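Local coordinates for protein MstE (PDB 6SBF) that probably cyclises isoprenoid precursors into complex scaffolds as a single-domain class II terpene cyclase, apparently on the way to merosterols, at residues L246-L249 and F254-T257; A267-L272 and V357-K362; Q132-L137 and P187-R192; D195-T200 and A220-A225. The protein carries 1 engineered substitution. All blocks are in the same frame, centred on the assembly; numbering follows the deposited sequence.

Contact 1: L246-L249 and F254-T257; sequences LKRL and FVAT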
loop_
_atom_site.group_PDB
_atom_site.type_symbol
_atom_site.label_atom_id
_atom_site.label_comp_id
_atom_site.label_asym_id
_atom_site.label_seq_id
_atom_site.Cartn_x
_atom_site.Cartn_y
_atom_site.Cartn_z
ATOM N N LEU A 246 6.945 -8.253 -15.363
ATOM C CA LEU A 246 7.532 -9.535 -15.785
ATOM C C LEU A 246 9.073 -9.412 -15.775
ATOM O O LEU A 246 9.747 -10.371 -15.364
ATOM C CB LEU A 246 6.982 -9.874 -17.178
ATOM C CG LEU A 246 7.427 -11.199 -17.708
ATOM C CD1 LEU A 246 6.955 -12.342 -16.813
ATOM C CD2 LEU A 246 6.863 -11.343 -19.098
ATOM N N LYS A 247 9.617 -8.259 -16.201
ATOM C CA LYS A 247 11.092 -7.987 -16.167
ATOM C C LYS A 247 11.608 -7.925 -14.721
ATOM O O LYS A 247 12.700 -8.374 -14.434
ATOM C CB LYS A 247 11.394 -6.712 -16.981
ATOM C CG LYS A 247 12.869 -6.453 -17.247
ATOM C CD LYS A 247 13.667 -5.584 -16.286
ATOM C CE LYS A 247 15.079 -5.333 -16.805
ATOM N NZ LYS A 247 16.110 -5.331 -15.733
ATOM N N ARG A 248 10.827 -7.325 -13.842
ATOM C CA ARG A 248 11.188 -7.152 -12.421
ATOM C C ARG A 248 11.274 -8.477 -11.674
ATOM O O ARG A 248 12.074 -8.615 -10.717
ATOM C CB ARG A 248 10.250 -6.208 -11.689
ATOM C CG ARG A 248 10.275 -4.752 -12.135
ATOM C CD ARG A 248 11.561 -4.053 -11.773
ATOM N NE ARG A 248 11.694 -3.939 -10.318
ATOM C CZ ARG A 248 12.826 -3.745 -9.654
ATOM N NH1 ARG A 248 13.960 -3.515 -10.275
ATOM N NH2 ARG A 248 12.815 -3.642 -8.345
ATOM N N LEU A 249 10.443 -9.426 -12.033
ATOM C CA LEU A 249 10.448 -10.727 -11.363
ATOM C C LEU A 249 11.549 -11.590 -11.969
ATOM O O LEU A 249 11.612 -11.803 -13.169
ATOM C CB LEU A 249 9.093 -11.395 -11.480
ATOM C CG LEU A 249 8.865 -12.420 -10.407
ATOM C CD1 LEU A 249 8.457 -11.764 -9.096
ATOM C CD2 LEU A 249 7.883 -13.428 -10.835
ATOM N N PHE A 254 11.217 -13.849 -7.420
ATOM C CA PHE A 254 11.187 -12.654 -6.569
ATOM C C PHE A 254 11.622 -11.410 -7.337
ATOM O O PHE A 254 12.344 -11.484 -8.368
ATOM C CB PHE A 254 12.064 -12.871 -5.327
ATOM C CG PHE A 254 13.513 -13.230 -5.585
ATOM C CD1 PHE A 254 14.447 -12.271 -5.971
ATOM C CD2 PHE A 254 13.954 -14.535 -5.439
ATOM C CE1 PHE A 254 15.777 -12.617 -6.177
ATOM C CE2 PHE A 254 15.263 -14.896 -5.686
ATOM C CZ PHE A 254 16.167 -13.928 -6.061
ATOM N N VAL A 255 11.266 -10.269 -6.767
ATOM C CA VAL A 255 11.768 -8.950 -7.146
ATOM C C VAL A 255 12.971 -8.677 -6.275
ATOM O O VAL A 255 12.867 -8.567 -5.042
ATOM C CB VAL A 255 10.719 -7.858 -6.986
ATOM C CG1 VAL A 255 11.304 -6.479 -7.293
ATOM C CG2 VAL A 255 9.524 -8.163 -7.884
ATOM N N ALA A 256 14.120 -8.525 -6.943
ATOM C CA ALA A 256 15.400 -8.160 -6.311
ATOM C C ALA A 256 15.479 -6.652 -6.155
ATOM O O ALA A 256 15.172 -5.909 -7.082
ATOM C CB ALA A 256 16.553 -8.697 -7.127
ATOM N N THR A 257 15.956 -6.209 -5.005
ATOM C CA THR A 257 16.199 -4.791 -4.696
ATOM C C THR A 257 17.660 -4.630 -4.241
ATOM O O THR A 257 18.301 -5.582 -3.829
ATOM C CB THR A 257 15.160 -4.240 -3.708
ATOM O OG1 THR A 257 15.490 -4.786 -2.441
ATOM C CG2 THR A 257 13.727 -4.467 -4.119
HETATM O O HOH W 1 15.873 -3.239 -8.201
HETATM O O HOH W 2 14.321 -7.876 -9.805
#

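Contact 2: A267-L272 and V357-K362; sequences ATAWCL and VNSLVK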
loop_
_atom_site.group_PDB
_atom_site.type_symbol
_atom_site.label_atom_id
_atom_site.label_comp_id
_atom_site.label_asym_id
_atom_site.label_seq_id
_atom_site.Cartn_x
_atom_site.Cartn_y
_atom_site.Cartn_z
ATOM N N ALA A 267 7.889 -6.052 -2.236
ATOM C CA ALA A 267 7.924 -5.684 -3.654
ATOM C C ALA A 267 7.397 -6.890 -4.446
ATOM O O ALA A 267 6.763 -6.681 -5.486
ATOM C CB ALA A 267 9.321 -5.268 -4.081
ATOM N N THR A 268 7.733 -8.103 -4.059
ATOM C CA THR A 268 7.293 -9.310 -4.791
ATOM C C THR A 268 5.757 -9.454 -4.708
ATOM O O THR A 268 5.132 -9.765 -5.727
ATOM C CB THR A 268 7.996 -10.574 -4.302
ATOM O OG1 THR A 268 9.406 -10.383 -4.472
ATOM C CG2 THR A 268 7.573 -11.806 -5.026
ATOM N N ALA A 269 5.170 -9.183 -3.561
ATOM C CA ALA A 269 3.704 -9.296 -3.396
ATOM C C ALA A 269 3.029 -8.246 -4.273
ATOM O O ALA A 269 2.026 -8.574 -4.965
ATOM C CB ALA A 269 3.358 -9.098 -1.935
ATOM N N TRP A 270 3.553 -7.027 -4.316
ATOM C CA TRP A 270 2.938 -6.024 -5.191
ATOM C C TRP A 270 3.144 -6.409 -6.661
ATOM O O TRP A 270 2.232 -6.163 -7.472
ATOM C CB TRP A 270 3.427 -4.602 -4.847
ATOM C CG TRP A 270 2.695 -4.038 -3.663
ATOM C CD1 TRP A 270 3.127 -3.804 -2.388
ATOM C CD2 TRP A 270 1.301 -3.655 -3.676
ATOM N NE1 TRP A 270 2.116 -3.293 -1.623
ATOM C CE2 TRP A 270 0.978 -3.225 -2.366
ATOM C CE3 TRP A 270 0.301 -3.673 -4.634
ATOM C CZ2 TRP A 270 -0.310 -2.771 -2.047
ATOM C CZ3 TRP A 270 -0.943 -3.194 -4.326
ATOM C CH2 TRP A 270 -1.243 -2.781 -3.054
ATOM N N CYS A 271 4.313 -6.943 -7.017
ATOM C CA CYS A 271 4.511 -7.363 -8.410
ATOM C C CYS A 271 3.522 -8.482 -8.764
ATOM O O CYS A 271 3.024 -8.512 -9.910
ATOM C CB CYS A 271 5.955 -7.772 -8.603
ATOM S SG CYS A 271 6.453 -7.944 -10.307
ATOM N N LEU A 272 3.271 -9.387 -7.853
ATOM C CA LEU A 272 2.303 -10.493 -8.089
ATOM C C LEU A 272 0.929 -9.880 -8.371
ATOM O O LEU A 272 0.255 -10.327 -9.349
ATOM C CB LEU A 272 2.346 -11.447 -6.918
ATOM C CG LEU A 272 1.340 -12.589 -6.946
ATOM C CD1 LEU A 272 1.453 -13.371 -8.240
ATOM C CD2 LEU A 272 1.504 -13.479 -5.731
ATOM N N VAL A 357 -0.357 -11.724 2.093
ATOM C CA VAL A 357 -1.518 -12.654 2.126
ATOM C C VAL A 357 -2.553 -12.161 1.097
ATOM O O VAL A 357 -3.155 -12.993 0.383
ATOM C CB VAL A 357 -2.027 -12.850 3.557
ATOM C CG1 VAL A 357 -2.717 -11.642 3.974
ATOM C CG2 VAL A 357 -2.870 -14.099 3.597
ATOM N N ASN A 358 -2.747 -10.861 0.936
ATOM C CA ASN A 358 -3.680 -10.361 -0.080
ATOM C C ASN A 358 -3.278 -10.837 -1.483
ATOM O O ASN A 358 -4.109 -11.299 -2.285
ATOM C CB ASN A 358 -3.790 -8.870 0.034
ATOM C CG ASN A 358 -4.523 -8.247 -1.113
ATOM O OD1 ASN A 358 -3.950 -8.065 -2.174
ATOM N ND2 ASN A 358 -5.773 -7.871 -0.885
ATOM N N SER A 359 -1.987 -10.716 -1.800
ATOM C CA SER A 359 -1.520 -11.078 -3.164
ATOM C C SER A 359 -1.767 -12.573 -3.385
ATOM O O SER A 359 -2.085 -12.964 -4.503
ATOM C CB SER A 359 -0.070 -10.660 -3.371
ATOM O OG SER A 359 0.880 -11.485 -2.655
ATOM N N LEU A 360 -1.553 -13.411 -2.366
ATOM C CA LEU A 360 -1.691 -14.874 -2.516
ATOM C C LEU A 360 -3.187 -15.252 -2.690
ATOM O O LEU A 360 -3.496 -16.115 -3.497
ATOM C CB LEU A 360 -1.096 -15.588 -1.315
ATOM C CG LEU A 360 0.414 -15.497 -1.154
ATOM C CD1 LEU A 360 0.843 -16.208 0.123
ATOM C CD2 LEU A 360 1.121 -16.084 -2.358
ATOM N N VAL A 361 -4.053 -14.596 -1.932
ATOM C CA VAL A 361 -5.509 -14.805 -2.102
ATOM C C VAL A 361 -5.931 -14.446 -3.531
ATOM O O VAL A 361 -6.660 -15.223 -4.190
ATOM C CB VAL A 361 -6.297 -14.034 -1.040
ATOM C CG1 VAL A 361 -7.790 -14.138 -1.301
ATOM C CG2 VAL A 361 -6.033 -14.544 0.355
ATOM N N LYS A 362 -5.485 -13.310 -4.028
ATOM C CA LYS A 362 -5.892 -12.858 -5.367
ATOM C C LYS A 362 -5.277 -13.762 -6.428
ATOM O O LYS A 362 -5.917 -13.955 -7.464
ATOM C CB LYS A 362 -5.525 -11.392 -5.526
ATOM C CG LYS A 362 -6.254 -10.400 -4.633
ATOM C CD LYS A 362 -5.856 -8.939 -4.751
ATOM C CE LYS A 362 -5.844 -8.411 -6.143
ATOM N NZ LYS A 362 -7.244 -8.213 -6.568
#

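Contact 3: Q132-L137 and P187-R192; sequences QARAAL and PEFRSR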
loop_
_atom_site.group_PDB
_atom_site.type_symbol
_atom_site.label_atom_id
_atom_site.label_comp_id
_atom_site.label_asym_id
_atom_site.label_seq_id
_atom_site.Cartn_x
_atom_site.Cartn_y
_atom_site.Cartn_z
ATOM N N GLN A 132 -18.152 12.577 4.726
ATOM C CA GLN A 132 -17.335 13.702 5.211
ATOM C C GLN A 132 -15.852 13.493 4.827
ATOM O O GLN A 132 -15.211 14.463 4.344
ATOM C CB GLN A 132 -17.446 13.797 6.736
ATOM C CG GLN A 132 -16.752 15.033 7.307
ATOM C CD GLN A 132 -16.592 15.032 8.816
ATOM O OE1 GLN A 132 -16.814 14.003 9.432
ATOM N NE2 GLN A 132 -16.120 16.152 9.366
ATOM N N ALA A 133 -15.353 12.297 4.977
ATOM C CA ALA A 133 -13.961 11.982 4.664
ATOM C C ALA A 133 -13.732 12.114 3.152
ATOM O O ALA A 133 -12.673 12.620 2.738
ATOM C CB ALA A 133 -13.592 10.638 5.230
ATOM N N ARG A 134 -14.675 11.638 2.335
ATOM C CA ARG A 134 -14.509 11.764 0.867
ATOM C C ARG A 134 -14.468 13.229 0.481
ATOM O O ARG A 134 -13.690 13.601 -0.448
ATOM C CB ARG A 134 -15.648 11.104 0.094
ATOM C CG ARG A 134 -15.339 9.778 -0.518
ATOM C CD ARG A 134 -16.364 9.275 -1.499
ATOM N NE ARG A 134 -17.703 9.322 -1.085
ATOM C CZ ARG A 134 -18.243 8.457 -0.245
ATOM N NH1 ARG A 134 -19.469 8.723 0.066
ATOM N NH2 ARG A 134 -17.640 7.315 0.127
ATOM N N ALA A 135 -15.317 14.035 1.086
ATOM C CA ALA A 135 -15.310 15.493 0.833
ATOM C C ALA A 135 -13.934 16.089 1.180
ATOM O O ALA A 135 -13.392 16.853 0.386
ATOM C CB ALA A 135 -16.445 16.127 1.596
ATOM N N ALA A 136 -13.375 15.672 2.303
ATOM C CA ALA A 136 -12.080 16.153 2.742
ATOM C C ALA A 136 -11.025 15.743 1.717
ATOM O O ALA A 136 -10.096 16.538 1.470
ATOM C CB ALA A 136 -11.729 15.634 4.104
ATOM N N LEU A 137 -11.105 14.558 1.152
ATOM C CA LEU A 137 -10.125 14.152 0.113
ATOM C C LEU A 137 -10.132 15.127 -1.035
ATOM O O LEU A 137 -9.032 15.393 -1.585
ATOM C CB LEU A 137 -10.449 12.818 -0.502
ATOM C CG LEU A 137 -9.943 11.641 0.224
ATOM C CD1 LEU A 137 -10.355 10.354 -0.492
ATOM C CD2 LEU A 137 -8.436 11.664 0.382
ATOM N N PRO A 187 -14.087 4.498 -6.606
ATOM C CA PRO A 187 -14.720 4.802 -7.891
ATOM C C PRO A 187 -15.100 6.277 -8.009
ATOM O O PRO A 187 -15.167 6.803 -9.077
ATOM C CB PRO A 187 -16.028 3.990 -7.858
ATOM C CG PRO A 187 -15.840 2.964 -6.803
ATOM C CD PRO A 187 -14.731 3.380 -5.897
ATOM N N GLU A 188 -15.298 6.955 -6.878
ATOM C CA GLU A 188 -15.697 8.382 -6.872
ATOM C C GLU A 188 -14.549 9.274 -7.391
ATOM O O GLU A 188 -14.846 10.380 -7.882
ATOM C CB GLU A 188 -16.134 8.807 -5.455
ATOM C CG GLU A 188 -17.309 8.054 -4.883
ATOM C CD GLU A 188 -17.024 6.752 -4.136
ATOM O OE1 GLU A 188 -15.809 6.280 -4.138
ATOM O OE2 GLU A 188 -18.051 6.194 -3.634
ATOM N N PHE A 189 -13.301 8.819 -7.270
ATOM C CA PHE A 189 -12.100 9.631 -7.621
ATOM C C PHE A 189 -11.409 9.097 -8.885
ATOM O O PHE A 189 -10.571 9.794 -9.406
ATOM C CB PHE A 189 -11.112 9.672 -6.446
ATOM C CG PHE A 189 -11.581 10.581 -5.363
ATOM C CD1 PHE A 189 -12.381 10.121 -4.337
ATOM C CD2 PHE A 189 -11.216 11.898 -5.372
ATOM C CE1 PHE A 189 -12.807 11.010 -3.374
ATOM C CE2 PHE A 189 -11.660 12.767 -4.399
ATOM C CZ PHE A 189 -12.491 12.328 -3.427
ATOM N N ARG A 190 -11.744 7.917 -9.345
ATOM C CA ARG A 190 -10.962 7.219 -10.372
ATOM C C ARG A 190 -10.929 8.082 -11.636
ATOM O O ARG A 190 -9.828 8.341 -12.226
ATOM C CB ARG A 190 -11.564 5.835 -10.641
ATOM C CG ARG A 190 -10.725 5.048 -11.621
ATOM C CD ARG A 190 -11.422 3.836 -12.109
ATOM N NE ARG A 190 -12.001 2.998 -11.122
ATOM C CZ ARG A 190 -13.292 2.689 -11.055
ATOM N NH1 ARG A 190 -14.193 3.191 -11.898
ATOM N NH2 ARG A 190 -13.670 1.887 -10.108
ATOM N N SER A 191 -12.056 8.557 -12.131
ATOM C CA SER A 191 -12.110 9.396 -13.357
ATOM C C SER A 191 -11.355 10.720 -13.185
ATOM O O SER A 191 -10.652 11.118 -14.117
ATOM C CB SER A 191 -13.546 9.666 -13.771
ATOM O OG SER A 191 -13.548 10.531 -14.902
ATOM N N ARG A 192 -11.466 11.370 -12.044
ATOM C CA ARG A 192 -10.833 12.679 -11.813
ATOM C C ARG A 192 -9.301 12.504 -11.815
ATOM O O ARG A 192 -8.616 13.428 -12.290
ATOM C CB ARG A 192 -11.276 13.274 -10.472
ATOM C CG ARG A 192 -10.694 14.647 -10.147
ATOM C CD ARG A 192 -10.896 15.814 -11.117
ATOM N NE ARG A 192 -12.292 16.172 -11.393
ATOM C CZ ARG A 192 -12.961 17.219 -10.869
ATOM N NH1 ARG A 192 -14.232 17.427 -11.182
ATOM N NH2 ARG A 192 -12.360 18.044 -10.025
HETATM O O HOH W 3 -15.323 6.188 -1.365
#

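Contact 4: D195-T200 and A220-A225; sequences DYLRVT and ALTAEA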
loop_
_atom_site.group_PDB
_atom_site.type_symbol
_atom_site.label_atom_id
_atom_site.label_comp_id
_atom_site.label_asym_id
_atom_site.label_seq_id
_atom_site.Cartn_x
_atom_site.Cartn_y
_atom_site.Cartn_z
ATOM N N ASP A 195 -6.173 11.206 -15.832
ATOM C CA ASP A 195 -5.220 11.853 -16.751
ATOM C C ASP A 195 -3.879 11.971 -16.037
ATOM O O ASP A 195 -2.833 11.765 -16.675
ATOM C CB ASP A 195 -5.773 13.160 -17.275
ATOM C CG ASP A 195 -6.927 13.021 -18.255
ATOM O OD1 ASP A 195 -7.349 11.888 -18.556
ATOM O OD2 ASP A 195 -7.372 14.065 -18.708
ATOM N N TYR A 196 -3.877 12.364 -14.766
ATOM C CA TYR A 196 -2.624 12.475 -13.975
ATOM C C TYR A 196 -1.933 11.118 -13.946
ATOM O O TYR A 196 -0.699 11.011 -14.179
ATOM C CB TYR A 196 -2.940 12.958 -12.563
ATOM C CG TYR A 196 -1.752 12.905 -11.652
ATOM C CD1 TYR A 196 -0.839 13.944 -11.584
ATOM C CD2 TYR A 196 -1.528 11.782 -10.884
ATOM C CE1 TYR A 196 0.266 13.871 -10.753
ATOM C CE2 TYR A 196 -0.423 11.719 -10.059
ATOM C CZ TYR A 196 0.504 12.747 -10.014
ATOM O OH TYR A 196 1.592 12.637 -9.182
ATOM N N LEU A 197 -2.675 10.056 -13.688
ATOM C CA LEU A 197 -2.064 8.712 -13.676
ATOM C C LEU A 197 -1.528 8.373 -15.079
ATOM O O LEU A 197 -0.408 7.802 -15.185
ATOM C CB LEU A 197 -3.033 7.675 -13.182
ATOM C CG LEU A 197 -3.423 7.859 -11.697
ATOM C CD1 LEU A 197 -4.467 6.876 -11.292
ATOM C CD2 LEU A 197 -2.219 7.705 -10.780
ATOM N N ARG A 198 -2.222 8.692 -16.138
ATOM C CA ARG A 198 -1.679 8.353 -17.459
ATOM C C ARG A 198 -0.378 9.137 -17.750
ATOM O O ARG A 198 0.608 8.539 -18.263
ATOM C CB ARG A 198 -2.704 8.598 -18.552
ATOM C CG ARG A 198 -3.810 7.545 -18.615
ATOM C CD ARG A 198 -3.329 6.167 -19.087
ATOM N NE ARG A 198 -2.675 6.244 -20.379
ATOM C CZ ARG A 198 -3.232 6.490 -21.515
ATOM N NH1 ARG A 198 -2.438 6.755 -22.544
ATOM N NH2 ARG A 198 -4.529 6.446 -21.676
ATOM N N VAL A 199 -0.326 10.413 -17.456
ATOM C CA VAL A 199 0.843 11.240 -17.882
ATOM C C VAL A 199 2.058 10.938 -17.043
ATOM O O VAL A 199 3.180 11.218 -17.496
ATOM C CB VAL A 199 0.492 12.718 -17.900
ATOM C CG1 VAL A 199 -0.649 13.003 -18.868
ATOM C CG2 VAL A 199 0.363 13.306 -16.537
ATOM N N THR A 200 1.892 10.343 -15.872
ATOM C CA THR A 200 3.031 10.042 -14.967
ATOM C C THR A 200 3.688 8.691 -15.217
ATOM O O THR A 200 4.734 8.396 -14.622
ATOM C CB THR A 200 2.644 10.196 -13.509
ATOM O OG1 THR A 200 1.484 9.408 -13.210
ATOM C CG2 THR A 200 2.408 11.630 -13.127
ATOM N N ALA A 220 1.500 -1.266 -9.426
ATOM C CA ALA A 220 0.342 -2.198 -9.309
ATOM C C ALA A 220 -0.924 -1.383 -9.049
ATOM O O ALA A 220 -1.944 -1.624 -9.692
ATOM C CB ALA A 220 0.577 -3.159 -8.178
ATOM N N LEU A 221 -0.898 -0.455 -8.090
ATOM C CA LEU A 221 -2.117 0.288 -7.758
ATOM C C LEU A 221 -2.592 1.095 -8.951
ATOM O O LEU A 221 -3.790 1.217 -9.194
ATOM C CB LEU A 221 -1.870 1.169 -6.547
ATOM C CG LEU A 221 -1.814 0.446 -5.205
ATOM C CD1 LEU A 221 -1.299 1.345 -4.145
ATOM C CD2 LEU A 221 -3.169 -0.154 -4.829
ATOM N N THR A 222 -1.681 1.720 -9.682
ATOM C CA THR A 222 -2.079 2.557 -10.835
ATOM C C THR A 222 -2.682 1.673 -11.928
ATOM O O THR A 222 -3.769 2.011 -12.469
ATOM C CB THR A 222 -0.915 3.387 -11.368
ATOM O OG1 THR A 222 -0.378 4.240 -10.346
ATOM C CG2 THR A 222 -1.410 4.235 -12.508
ATOM N N ALA A 223 -2.000 0.587 -12.271
ATOM C CA ALA A 223 -2.512 -0.307 -13.314
ATOM C C ALA A 223 -3.889 -0.871 -12.900
ATOM O O ALA A 223 -4.780 -1.024 -13.765
ATOM C CB ALA A 223 -1.535 -1.391 -13.589
ATOM N N GLU A 224 -4.046 -1.193 -11.618
ATOM C CA GLU A 224 -5.348 -1.710 -11.142
ATOM C C GLU A 224 -6.421 -0.635 -11.306
ATOM O O GLU A 224 -7.580 -0.963 -11.700
ATOM C CB GLU A 224 -5.238 -2.098 -9.671
ATOM C CG GLU A 224 -4.543 -3.411 -9.408
ATOM C CD GLU A 224 -4.277 -3.717 -7.938
ATOM O OE1 GLU A 224 -4.523 -2.816 -7.061
ATOM O OE2 GLU A 224 -3.809 -4.847 -7.671
ATOM N N ALA A 225 -6.147 0.647 -11.046
ATOM C CA ALA A 225 -7.169 1.719 -11.182
ATOM C C ALA A 225 -7.518 1.859 -12.649
ATOM O O ALA A 225 -8.699 2.028 -13.011
ATOM C CB ALA A 225 -6.677 3.019 -10.621
#

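Contact 1: L246-L249 and F254-T257
Arg-248 and Val-255 meet where the guanidinium of one passes across the CG1 branch of the other: NH2 comes to 3.4 Å from Val-255 CG1, at a slant that is neither full face nor edge. Ala-256 O is reached through water. That water lies in the plane of the guanidinium, at its edge, accepting from Arg-248 NH1 at 2.8 Å and donating to Ala-256 O at 3.0 Å. Arg-248 gets there by folding, its CG set beside the backbone N and opposite the carbonyl carbon (chi1 -66°), with further bends at chi2 and chi3. The second branch of Val-255 serves a different neighbour, its CG2 resting 3.9 Å from Leu-249 CD1. The same Leu-249 CD1 lies against the backbone of the loop, 3.6 Å from Phe-254 C. Between these two side-chain contacts the backbones also approach, and the CA-H of Val-255 points almost straight at Arg-248 O (165° at the hydrogen).

The contact marks the end of one helix of the alpha6-alpha6 barrel: helix 235-248 stops, Leu-249 takes up non-helical angles, and after a short turn the extended 254-257 passes beside the last residues of the helix. A second shell fixes both partners. Glu-216 forms a salt bridge with Arg-248 NE; an alanine in place of the arginine would probably deprive that carboxylate of this partner, cut the water bridge to Ala-256 O and uncover Val-255 CG1. Val-255 donates its N-H to Thr-268 OG1 and packs on Ala-267 and Cys-271 of helix 265-275, while Leu-249 rests on Ala-287 and Ala-291 of helix 282-298.

Contact 2: A267-L272 and V357-K362
Ser-359 faces the groove between Ala-269 and Leu-272, one turn of helix apart, and its two side-chain atoms divide the work. Its CB comes to 3.4 Å from Ala-269 O, whereas OG settles 3.5 Å from Ala-269 CB. Leu-272 adds its own branch, bringing CD2 to 3.7 Å from Ser-359 OG, so that a hydroxyl is set among methyl groups. The torsion explains how this is tolerated: with OG between the backbone N and the carbonyl carbon (chi1 73°), the hydroxyl can turn back on its own helix and bond to Val-356 O. Leu-272 projects toward the partner helix with CG opposite the backbone N (chi1 176°), and the same CD2 touches Leu-360 CD2 more loosely, at 4.3 Å.

Small residues at the crossing bring the backbones close, Ala-269 CA and Ser-359 CA being 5.5 Å apart. The two helical segments run in nearly the same direction, at 29°, with axes 8.7 Å apart at their closest. The parallel sense is consistent with two helices of the same ring of an alpha6-alpha6 barrel. Further out, Leu-272 also packs on Arg-288, Ile-292 and Leu-295 of helix 282-298. On a different face of helix 265-275, Trp-270 makes edge-to-face contacts with Tyr-217 and Phe-266.

Contact 3: Q132-L137 and P187-R192
Arg-134 NH2 is gripped by two hydrogen-bond partners, a water and Ser-125 O. Arg-134 NH2 donates at 3.0 Å to the water, which in turn donates to Glu-188 OE1 at 2.8 Å. Direct attraction to the carboxylate is weaker: Glu-188 OE2 lies over one face of the guanidinium, offset toward its rim, and 3.9 Å from Arg-134 NH2, a long salt bridge in which charge alone acts because no N-H points at the oxygen. The two flat groups are almost parallel, 11° between planes, although the two side chains cross at about a right angle. A bend at chi3 (-48°) of Arg-134 carries its guanidinium across Glu-188. A leucine in place of Arg-134 would probably leave Glu-188 without this opposite charge, and Ser-125 O without this donor.

Helix 128-138 and the weakly bonded helical turn 187-192 run nearly parallel at 15°, consistent with neighbouring helices of an alpha6-alpha6 barrel, but their axes stay 11.6 Å apart, a span that long side chains must bridge. Phe-189 fills the inner part. Its ring points an edge at Arg-134 O, 3.5 Å from Phe-189 CZ, and the same CZ lies 3.6 Å from Leu-137 CB. Val-183 of helix 177-183 packs against both Leu-137 and Phe-189.

Contact 4: D195-T200 and A220-A225
Leu-197, which meets Thr-222 across the contact, follows Tyr-196 in the chain, and the ring of that tyrosine turns to a different neighbour. One face of the Tyr-196 ring carries Thr-200 CG2, 3.8 Å above the plane and shifted toward the rim, within the same segment, while its hydroxyl bonds to Thr-177 OG1. The contact itself is aliphatic. Leu-197 points at the partner helix, and its CB lies 3.9 Å from Thr-222 CG2. Leu-197 CD2 spreads across the whole fork of the threonine, 3.9 Å from Thr-222 OG1 and 4.0 Å from CG2. One turn along, Leu-197 CD1 just touches Ala-225 CB at 4.5 Å.

Thr-222 offers its methyl to the leucine because CG2 sits opposite the backbone N, which puts OG1 beside that N (chi1 -58°), where it bonds back to Thr-218 O in its own helix. The buried hydroxyl is thus satisfied without help from Leu-197. Trp-207, from the loop between the helices, touches Thr-222 and donates its NE1 to Leu-197 O, tying loop to both partners. Helices 187-200 and 215-229, successive in sequence, pack as an antiparallel alpha-alpha hairpin, an arrangement characteristic of alpha6-alpha6 barrels.

Overall arrangement
From the N terminus the contacts close in series, with none enclosing or crossing another. Contact 3 comes first, bringing helix 187-200 back to helix 128-138 over a loop of 49 residues. Helix 187-200 then continues into contact 4, which joins it to helix 215-229; the two contacts touch where Arg-190 packs on Ala-225 O. Contact 1 spans only four residues at the end of helix 235-248. Contact 2 closes the longest loop, 84 residues, tying helix 265-275 to the C-terminal helix 350-363. It touches contact 1 through Thr-268 and contact 4 through Trp-270, whereas contacts 1 and 3 lie on opposite sides of the chain's centre, their own centres about 33 Å apart.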